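PDB 3SQR: laccase from Botrytis aclada, which couples the one-electron oxidation of phenolic substrates to the reduction of dioxygen to water at copper centres, and probably serves lignin degradation. Local coordinates for residues Cys39-Ala43 against Thr44-Cys48; Glu51-Ile54 against Asp55-Trp58; Thr554-Phe557 against Glu558-Ala562. All coordinates share one frame; numbering follows the deposited sequence.

Overall arrangement
From the N terminus, interaction 1 comes first: residues 39-48 fold back on themselves and a disulfide closes the loop just as strand 48-49 begins. Strand 48-49 then pairs antiparallel with strand 52-53, where interaction 2 opens and turns the chain toward strand 67-79. The two are in series, their centres 12 Å apart, and they touch where Ser47 O lies 2.9 Å from Ile54 N, a probable hydrogen bond. Interaction 3 follows some five hundred residues later, within the helix 551-567, its centre 43 Å from that of interaction 1. None crosses or nests in another; in interaction 3, Cys561 ties this C-terminal helix to Cys145, far earlier in the chain.

Interaction 1: Cys39-Ala43 against Thr44-Cys48; sequences CANSA and TSRSC
The guanidinium group of Arg46 lies flat against the backbone of Ser42 and Ala43, with Ala43 N 3.6 Å above the centre of one face and the carbonyl carbon of Ser42 nearer the rim. At its edge sits the amide of Asn41, whose plane is turned 33° from it. Arg46 NH1 donates to Asn41 OD1 over 2.7 Å, the oxygen lying in the guanidinium plane. The same amide works from its other end: ND2 donates to Cys48 O at 2.9 Å, with the acceptor almost exactly in the amide plane. Having both a donor and an acceptor, asparagine is suited to bridging two parts of the returning chain. Its CG stands opposite the backbone N (chi1 -170°), which carries the amide across to them. Arginine gains second anchors outside the loop, from NH2 to Tyr193 O and by a cation-pi contact with Tyr193.

Two serine hydroxyls link the two arms of the bend. Ser42 OG donates to Ser45 OG at 2.7 Å and accepts from Thr44 N, while Ser45 OG in turn donates to Ala40 O at 2.9 Å, making a short chain of hydrogen bonds. Ser45 N bonds to Ser42 O, closing the first turn. Further along, the Cys39 SG to Cys48 SG bond of 2.1 Å (chi3 -88°) locks the ends together. Two successive type I beta turns, Ser42 to Ser45 and Ser45 to Cys48, thus make a small disulfide-closed loop on the protein surface.

Interaction 2: Glu51-Ile54 against Asp55-Trp58; sequences EYSI and DTNW
Ser53 and Thr56 stand at the two ends of a type I beta turn, and each supplies a hydroxyl as well as backbone groups to hold it. The turn-closing bond runs from Thr56 N to Ser53 O at 2.9 Å, its donor standing well above the carbonyl plane. A second bond joins the same two residues in the reverse sense: Ser53 N donates to Thr56 OG1, also over 2.9 Å, with an angle of 155° at the hydrogen. Threonine suits this last position because its OG1 lies beside its own backbone N (chi1 -56°), facing back across the turn, while its methyl is left for apolar contact. That methyl, CG2, comes within 4.0 Å of Tyr52 CD1 and meets the ring obliquely.

The amide in the middle of the turn is satisfied by serine. Asp55 N donates to Ser53 OG at 2.8 Å, an ST turn in which the hydroxyl takes up an N-H two residues ahead. Ser53 OG reaches it because chi1 of 77° sets the oxygen between the backbone N and the carbonyl carbon. The carboxylate of Asp55 finds its partner beyond the turn, through OD1 to His379 NE2. Beside it is Ile54; isoleucine suits this position because its branched side chain is buried against Pro294 of strand 293-300 and Tyr162.

Ser53 O accepts from Thr56 N and also from a water. This water donates again to the carbonyl where the chain leaves the turn, bridging Ser53 O and Thr56 O at 2.7 Å from each.

Interaction 3: Thr554-Phe557 against Glu558-Ala562; sequences TAIF and EDTCA
Phe557 projects outward from its helix, and the sulfur of Cys561, four residues on, lies obliquely by its ring, with CE1 of Phe557 4.0 Å from SG. Measured from the ring centre the sulfur is 4.5 Å away and 29° off the ring normal, an oblique sulfur-aromatic contact. With chi1 at 179° the ring swings out from the axis on the carbonyl side, where the sulfur of the following turn can come up to it. The amide N of Glu558 lies near the plane of the same ring at its edge. A broad apolar phenyl group suits a buried face, and the cysteine side chain points off the helix, where SG forms a disulfide with Cys145.

On a more exposed side, Glu558 turns back toward Thr554, one helical turn earlier. Its carboxylate oxygen OE2 comes to 3.3 Å from the methyl CG2 of Thr554, the two side chains passing at a slant. The long acidic chain can thus lie along the surface of the helix, with CG beside Thr554 O. Thr554 OG1 looks the other way and donates to Lys550 O, just ahead of the first turn of the helix, which satisfies the hydroxyl and leaves the methyl facing Glu558.

Beneath the side chains runs the regular i to i+4 ladder of an alpha helix. Glu558 N bonds to Thr554 O at 3.0 Å with an angle of 168° at the hydrogen, and Cys561 N bonds to Phe557 O at 3.0 Å.

Helix 551-567 packs with Phe557 against helix 419-424, touching Thr420 and Leu421 and meeting the ring of Phe424 edge to face, while Ile556 and Thr560 rest on Leu153 of strand 152-158.

Interaction 1: Cys39-Ala43 against Thr44-Cys48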
ATOM      1  N   CYS A  39     -12.379 -19.554  22.205  1.00 48.91           N
ATOM      2  CA  CYS A  39     -11.797 -20.717  21.493  1.00 46.73           C
ATOM      3  C   CYS A  39     -10.468 -20.332  20.922  1.00 45.05           C
ATOM      4  O   CYS A  39     -10.235 -19.149  20.633  1.00 44.11           O
ATOM      5  CB  CYS A  39     -12.678 -21.276  20.370  1.00 46.74           C
ATOM      6  SG  CYS A  39     -13.453 -20.072  19.337  1.00 45.89           S
ATOM      7  N   ALA A  40      -9.601 -21.336  20.774  1.00 41.93           N
ATOM      8  CA  ALA A  40      -8.281 -21.141  20.212  1.00 40.63           C
ATOM      9  C   ALA A  40      -8.333 -21.156  18.681  1.00 38.66           C
ATOM     10  O   ALA A  40      -9.085 -21.900  18.048  1.00 36.53           O
ATOM     11  CB  ALA A  40      -7.310 -22.233  20.730  1.00 40.83           C
ATOM     12  N   ASN A  41      -7.508 -20.296  18.085  1.00 36.60           N
ATOM     13  CA  ASN A  41      -7.297 -20.284  16.647  1.00 35.56           C
ATOM     14  C   ASN A  41      -6.660 -21.610  16.278  1.00 36.13           C
ATOM     15  O   ASN A  41      -5.697 -22.039  16.931  1.00 37.03           O
ATOM     16  CB  ASN A  41      -6.352 -19.115  16.255  1.00 34.60           C
ATOM     17  CG  ASN A  41      -6.275 -18.898  14.762  1.00 33.60           C
ATOM     18  OD1 ASN A  41      -5.323 -19.345  14.090  1.00 35.53           O
ATOM     19  ND2 ASN A  41      -7.275 -18.200  14.218  1.00 30.29           N
ATOM     20  N   SER A  42      -7.200 -22.254  15.263  1.00 34.83           N
ATOM     21  CA  SER A  42      -6.581 -23.455  14.693  1.00 34.57           C
ATOM     22  C   SER A  42      -6.936 -23.531  13.232  1.00 33.44           C
ATOM     23  O   SER A  42      -7.785 -22.783  12.729  1.00 33.06           O
ATOM     24  CB  SER A  42      -7.098 -24.738  15.385  1.00 33.43           C
ATOM     25  OG  SER A  42      -8.369 -25.102  14.822  1.00 34.03           O
ATOM     26  N   ALA A  43      -6.323 -24.513  12.551  1.00 34.78           N
ATOM     27  CA  ALA A  43      -6.596 -24.803  11.147  1.00 34.12           C
ATOM     28  C   ALA A  43      -8.055 -25.028  10.820  1.00 34.85           C
ATOM     29  O   ALA A  43      -8.479 -24.788   9.674  1.00 34.50           O
ATOM     30  CB  ALA A  43      -5.716 -25.974  10.638  1.00 33.26           C
ATOM     31  N   THR A  44      -8.807 -25.511  11.823  1.00 36.39           N
ATOM     32  CA  THR A  44     -10.243 -25.795  11.696  1.00 36.82           C
ATOM     33  C   THR A  44     -11.097 -24.870  12.563  1.00 36.75           C
ATOM     34  O   THR A  44     -12.265 -25.153  12.826  1.00 37.58           O
ATOM     35  CB  THR A  44     -10.567 -27.300  12.057  1.00 37.82           C
ATOM     36  OG1 THR A  44     -10.015 -27.635  13.331  1.00 36.93           O
ATOM     37  CG2 THR A  44     -10.007 -28.221  10.997  1.00 38.12           C
ATOM     38  N   SER A  45     -10.528 -23.725  12.972  1.00 35.82           N
ATOM     39  CA  SER A  45     -11.272 -22.726  13.726  1.00 35.26           C
ATOM     40  C   SER A  45     -10.545 -21.370  13.593  1.00 32.28           C
ATOM     41  O   SER A  45     -10.170 -20.740  14.573  1.00 33.43           O
ATOM     42  CB  SER A  45     -11.431 -23.142  15.183  1.00 35.54           C
ATOM     43  OG  SER A  45     -10.195 -23.440  15.819  1.00 36.38           O
ATOM     44  N   ARG A  46     -10.352 -20.966  12.345  1.00 32.64           N
ATOM     45  CA  ARG A  46      -9.619 -19.731  12.044  1.00 30.80           C
ATOM     46  C   ARG A  46     -10.395 -18.527  12.526  1.00 32.30           C
ATOM     47  O   ARG A  46      -9.808 -17.446  12.745  1.00 30.71           O
ATOM     48  CB  ARG A  46      -9.246 -19.637  10.562  1.00 30.86           C
ATOM     49  CG  ARG A  46      -8.145 -20.613  10.195  1.00 30.13           C
ATOM     50  CD  ARG A  46      -6.877 -20.435  11.006  1.00 31.91           C
ATOM     51  NE  ARG A  46      -5.856 -21.320  10.470  1.00 29.10           N
ATOM     52  CZ  ARG A  46      -4.735 -21.670  11.104  1.00 32.76           C
ATOM     53  NH1 ARG A  46      -4.442 -21.222  12.304  1.00 34.03           N
ATOM     54  NH2 ARG A  46      -3.897 -22.506  10.537  1.00 28.52           N
ATOM     55  N   SER A  47     -11.698 -18.689  12.735  1.00 31.84           N
ATOM     56  CA  SER A  47     -12.542 -17.563  13.204  1.00 32.99           C
ATOM     57  C   SER A  47     -12.205 -17.168  14.653  1.00 32.59           C
ATOM     58  O   SER A  47     -12.517 -16.059  15.104  1.00 31.51           O
ATOM     59  CB  SER A  47     -14.028 -17.939  13.120  1.00 34.29           C
ATOM     60  OG  SER A  47     -14.243 -18.982  14.063  1.00 32.10           O
ATOM     61  N   CYS A  48     -11.548 -18.075  15.377  1.00 32.94           N
ATOM     62  CA  CYS A  48     -11.316 -17.922  16.780  1.00 34.37           C
ATOM     63  C   CYS A  48     -10.043 -17.155  17.052  1.00 34.10           C
ATOM     64  O   CYS A  48      -9.043 -17.325  16.346  1.00 34.49           O
ATOM     65  CB  CYS A  48     -11.146 -19.274  17.437  1.00 34.59           C
ATOM     66  SG  CYS A  48     -12.634 -20.319  17.449  1.00 40.61           S
TER

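Interaction 2: Glu51-Ile54 against Asp55-Trp58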
ATOM      1  N   GLU A  51     -10.570 -15.150  23.483  1.00 36.86           N
ATOM      2  CA  GLU A  51     -11.757 -14.388  23.926  1.00 37.31           C
ATOM      3  C   GLU A  51     -12.267 -13.504  22.791  1.00 37.51           C
ATOM      4  O   GLU A  51     -13.365 -12.958  22.847  1.00 37.71           O
ATOM      5  CB  GLU A  51     -11.399 -13.466  25.106  1.00 38.54           C
ATOM      6  N   TYR A  52     -11.434 -13.334  21.762  1.00 36.04           N
ATOM      7  CA  TYR A  52     -11.785 -12.489  20.629  1.00 35.01           C
ATOM      8  C   TYR A  52     -12.008 -13.353  19.439  1.00 34.32           C
ATOM      9  O   TYR A  52     -11.755 -14.564  19.470  1.00 35.39           O
ATOM     10  CB  TYR A  52     -10.661 -11.519  20.352  1.00 34.50           C
ATOM     11  CG  TYR A  52     -10.225 -10.759  21.566  1.00 35.52           C
ATOM     12  CD1 TYR A  52     -10.946  -9.663  22.023  1.00 39.27           C
ATOM     13  CD2 TYR A  52      -9.081 -11.129  22.271  1.00 40.00           C
ATOM     14  CE1 TYR A  52     -10.537  -8.960  23.135  1.00 37.50           C
ATOM     15  CE2 TYR A  52      -8.660 -10.406  23.394  1.00 40.16           C
ATOM     16  CZ  TYR A  52      -9.398  -9.334  23.816  1.00 39.92           C
ATOM     17  OH  TYR A  52      -8.952  -8.600  24.923  1.00 41.87           O
ATOM     18  N   SER A  53     -12.505 -12.749  18.385  1.00 31.32           N
ATOM     19  CA  SER A  53     -12.815 -13.508  17.233  1.00 31.54           C
ATOM     20  C   SER A  53     -12.941 -12.606  16.070  1.00 29.70           C
ATOM     21  O   SER A  53     -12.796 -11.363  16.166  1.00 27.82           O
ATOM     22  CB  SER A  53     -14.167 -14.219  17.432  1.00 32.03           C
ATOM     23  OG  SER A  53     -15.250 -13.314  17.270  1.00 31.92           O
ATOM     24  N   ILE A  54     -13.321 -13.224  14.973  1.00 31.41           N
ATOM     25  CA  ILE A  54     -13.617 -12.543  13.720  1.00 30.71           C
ATOM     26  C   ILE A  54     -14.769 -11.564  13.901  1.00 31.02           C
ATOM     27  O   ILE A  54     -14.990 -10.691  13.086  1.00 28.29           O
ATOM     28  CB  ILE A  54     -13.915 -13.630  12.645  1.00 33.03           C
ATOM     29  CG1 ILE A  54     -13.503 -13.150  11.283  1.00 33.06           C
ATOM     30  CG2 ILE A  54     -15.401 -14.131  12.749  1.00 30.71           C
ATOM     31  CD1 ILE A  54     -12.003 -12.941  11.161  1.00 36.60           C
ATOM     32  N   ASP A  55     -15.562 -11.759  14.984  1.00 31.36           N
ATOM     33  CA  ASP A  55     -16.698 -10.884  15.224  1.00 32.13           C
ATOM     34  C   ASP A  55     -16.379  -9.717  16.160  1.00 31.06           C
ATOM     35  O   ASP A  55     -17.225  -8.797  16.382  1.00 30.16           O
ATOM     36  CB  ASP A  55     -17.870 -11.726  15.763  1.00 31.95           C
ATOM     37  CG  ASP A  55     -18.385 -12.705  14.741  1.00 34.62           C
ATOM     38  OD1 ASP A  55     -18.670 -12.298  13.576  1.00 36.57           O
ATOM     39  OD2 ASP A  55     -18.505 -13.855  15.100  1.00 39.52           O
ATOM     40  N   THR A  56     -15.165  -9.707  16.682  1.00 30.53           N
ATOM     41  CA  THR A  56     -14.731  -8.609  17.500  1.00 30.66           C
ATOM     42  C   THR A  56     -14.621  -7.322  16.702  1.00 29.62           C
ATOM     43  O   THR A  56     -14.056  -7.328  15.599  1.00 27.53           O
ATOM     44  CB  THR A  56     -13.396  -8.929  18.173  1.00 31.61           C
ATOM     45  OG1 THR A  56     -13.537 -10.145  18.932  1.00 30.99           O
ATOM     46  CG2 THR A  56     -12.913  -7.755  19.064  1.00 30.40           C
ATOM     47  N   ASN A  57     -15.157  -6.219  17.235  1.00 27.41           N
ATOM     48  CA  ASN A  57     -14.998  -4.947  16.571  1.00 27.03           C
ATOM     49  C   ASN A  57     -13.626  -4.387  16.903  1.00 27.18           C
ATOM     50  O   ASN A  57     -13.431  -3.761  17.913  1.00 28.06           O
ATOM     51  CB  ASN A  57     -16.106  -3.948  16.934  1.00 27.07           C
ATOM     52  CG  ASN A  57     -16.010  -2.667  16.109  1.00 27.50           C
ATOM     53  OD1 ASN A  57     -14.925  -2.269  15.767  1.00 27.00           O
ATOM     54  ND2 ASN A  57     -17.126  -1.991  15.844  1.00 27.24           N
ATOM     55  N   TRP A  58     -12.652  -4.630  16.011  1.00 26.74           N
ATOM     56  CA  TRP A  58     -11.292  -4.199  16.239  1.00 25.27           C
ATOM     57  C   TRP A  58     -11.049  -2.712  16.145  1.00 24.51           C
ATOM     58  O   TRP A  58      -9.980  -2.273  16.509  1.00 24.59           O
ATOM     59  CB  TRP A  58     -10.313  -4.950  15.328  1.00 25.26           C
ATOM     60  CG  TRP A  58     -10.444  -4.525  13.890  1.00 23.53           C
ATOM     61  CD1 TRP A  58      -9.721  -3.565  13.272  1.00 19.60           C
ATOM     62  CD2 TRP A  58     -11.314  -5.082  12.896  1.00 24.19           C
ATOM     63  NE1 TRP A  58     -10.095  -3.449  11.958  1.00 20.24           N
ATOM     64  CE2 TRP A  58     -11.050  -4.399  11.689  1.00 23.92           C
ATOM     65  CE3 TRP A  58     -12.277  -6.098  12.902  1.00 25.22           C
ATOM     66  CZ2 TRP A  58     -11.742  -4.664  10.515  1.00 25.34           C
ATOM     67  CZ3 TRP A  58     -12.964  -6.365  11.726  1.00 26.17           C
ATOM     68  CH2 TRP A  58     -12.678  -5.651  10.546  1.00 23.80           C
TER
HETATM   69  O   HOH W   1     -12.292  -9.107  14.681  1.00 25.58           O

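Interaction 3: Thr554-Phe557 against Glu558-Ala562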
ATOM      1  N   THR A 554       6.888  14.319  21.398  1.00 29.27           N
ATOM      2  CA  THR A 554       7.228  15.655  20.947  1.00 28.25           C
ATOM      3  C   THR A 554       8.692  15.872  20.907  1.00 28.72           C
ATOM      4  O   THR A 554       9.164  16.435  19.929  1.00 28.62           O
ATOM      5  CB  THR A 554       6.440  16.744  21.775  1.00 28.75           C
ATOM      6  OG1 THR A 554       5.060  16.457  21.640  1.00 32.12           O
ATOM      7  CG2 THR A 554       6.678  18.069  21.247  1.00 32.41           C
ATOM      8  N   ALA A 555       9.436  15.422  21.918  1.00 28.80           N
ATOM      9  CA  ALA A 555      10.901  15.563  21.955  1.00 30.05           C
ATOM     10  C   ALA A 555      11.468  14.794  20.790  1.00 29.00           C
ATOM     11  O   ALA A 555      12.289  15.274  20.063  1.00 29.39           O
ATOM     12  CB  ALA A 555      11.530  15.042  23.356  1.00 30.26           C
ATOM     13  N   ILE A 556      10.937  13.603  20.557  1.00 27.63           N
ATOM     14  CA  ILE A 556      11.479  12.777  19.474  1.00 26.88           C
ATOM     15  C   ILE A 556      11.308  13.427  18.109  1.00 26.52           C
ATOM     16  O   ILE A 556      12.246  13.532  17.325  1.00 27.87           O
ATOM     17  CB  ILE A 556      10.860  11.364  19.547  1.00 27.30           C
ATOM     18  CG1 ILE A 556      11.453  10.617  20.742  1.00 26.60           C
ATOM     19  CG2 ILE A 556      11.047  10.623  18.235  1.00 25.85           C
ATOM     20  CD1 ILE A 556      10.600   9.380  21.133  1.00 29.59           C
ATOM     21  N   PHE A 557      10.120  13.926  17.851  1.00 26.55           N
ATOM     22  CA  PHE A 557       9.771  14.626  16.624  1.00 28.01           C
ATOM     23  C   PHE A 557      10.642  15.833  16.382  1.00 29.14           C
ATOM     24  O   PHE A 557      11.187  16.041  15.286  1.00 27.37           O
ATOM     25  CB  PHE A 557       8.312  15.017  16.772  1.00 27.34           C
ATOM     26  CG  PHE A 557       7.743  15.768  15.643  1.00 30.70           C
ATOM     27  CD1 PHE A 557       7.907  17.132  15.550  1.00 35.44           C
ATOM     28  CD2 PHE A 557       6.933  15.113  14.684  1.00 29.41           C
ATOM     29  CE1 PHE A 557       7.333  17.840  14.486  1.00 34.09           C
ATOM     30  CE2 PHE A 557       6.380  15.800  13.675  1.00 32.63           C
ATOM     31  CZ  PHE A 557       6.583  17.180  13.552  1.00 35.14           C
ATOM     32  N   GLU A 558      10.765  16.617  17.443  1.00 31.50           N
ATOM     33  CA  GLU A 558      11.678  17.768  17.423  1.00 32.09           C
ATOM     34  C   GLU A 558      13.094  17.390  17.073  1.00 32.08           C
ATOM     35  O   GLU A 558      13.747  18.064  16.240  1.00 31.82           O
ATOM     36  CB  GLU A 558      11.623  18.464  18.784  1.00 32.93           C
ATOM     37  CG  GLU A 558      10.338  19.193  19.008  1.00 36.22           C
ATOM     38  CD  GLU A 558      10.104  19.616  20.476  1.00 39.26           C
ATOM     39  OE1 GLU A 558      10.887  19.246  21.408  1.00 38.94           O
ATOM     40  OE2 GLU A 558       9.085  20.293  20.682  1.00 38.68           O
ATOM     41  N   ASP A 559      13.565  16.295  17.674  1.00 31.65           N
ATOM     42  CA  ASP A 559      14.901  15.855  17.421  1.00 31.58           C
ATOM     43  C   ASP A 559      15.067  15.423  15.970  1.00 30.93           C
ATOM     44  O   ASP A 559      16.064  15.742  15.318  1.00 30.72           O
ATOM     45  CB  ASP A 559      15.309  14.699  18.320  1.00 31.86           C
ATOM     46  CG  ASP A 559      15.438  15.085  19.856  0.70 34.10           C
ATOM     47  OD1 ASP A 559      15.333  16.275  20.258  0.70 38.83           O
ATOM     48  OD2 ASP A 559      15.522  14.146  20.693  0.70 37.35           O
ATOM     49  N   THR A 560      14.074  14.687  15.425  1.00 28.64           N
ATOM     50  CA  THR A 560      14.204  14.319  14.022  1.00 27.71           C
ATOM     51  C   THR A 560      14.280  15.544  13.119  1.00 27.65           C
ATOM     52  O   THR A 560      15.022  15.580  12.135  1.00 27.60           O
ATOM     53  CB  THR A 560      13.017  13.393  13.594  1.00 25.95           C
ATOM     54  OG1 THR A 560      12.944  12.305  14.543  1.00 25.94           O
ATOM     55  CG2 THR A 560      13.172  12.921  12.124  1.00 25.12           C
ATOM     56  N   CYS A 561      13.460  16.535  13.394  1.00 27.85           N
ATOM     57  CA  CYS A 561      13.426  17.740  12.564  1.00 28.45           C
ATOM     58  C   CYS A 561      14.729  18.526  12.756  1.00 29.91           C
ATOM     59  O   CYS A 561      15.320  18.955  11.781  1.00 27.35           O
ATOM     60  CB  CYS A 561      12.258  18.636  12.961  1.00 28.80           C
ATOM     61  SG  CYS A 561      10.666  17.991  12.307  1.00 27.82           S
ATOM     62  N   ALA A 562      15.176  18.627  13.999  1.00 30.99           N
ATOM     63  CA  ALA A 562      16.489  19.245  14.260  1.00 32.45           C
ATOM     64  C   ALA A 562      17.595  18.597  13.425  1.00 33.50           C
ATOM     65  O   ALA A 562      18.359  19.286  12.736  1.00 34.56           O
ATOM     66  CB  ALA A 562      16.802  19.210  15.750  1.00 32.59           C
TER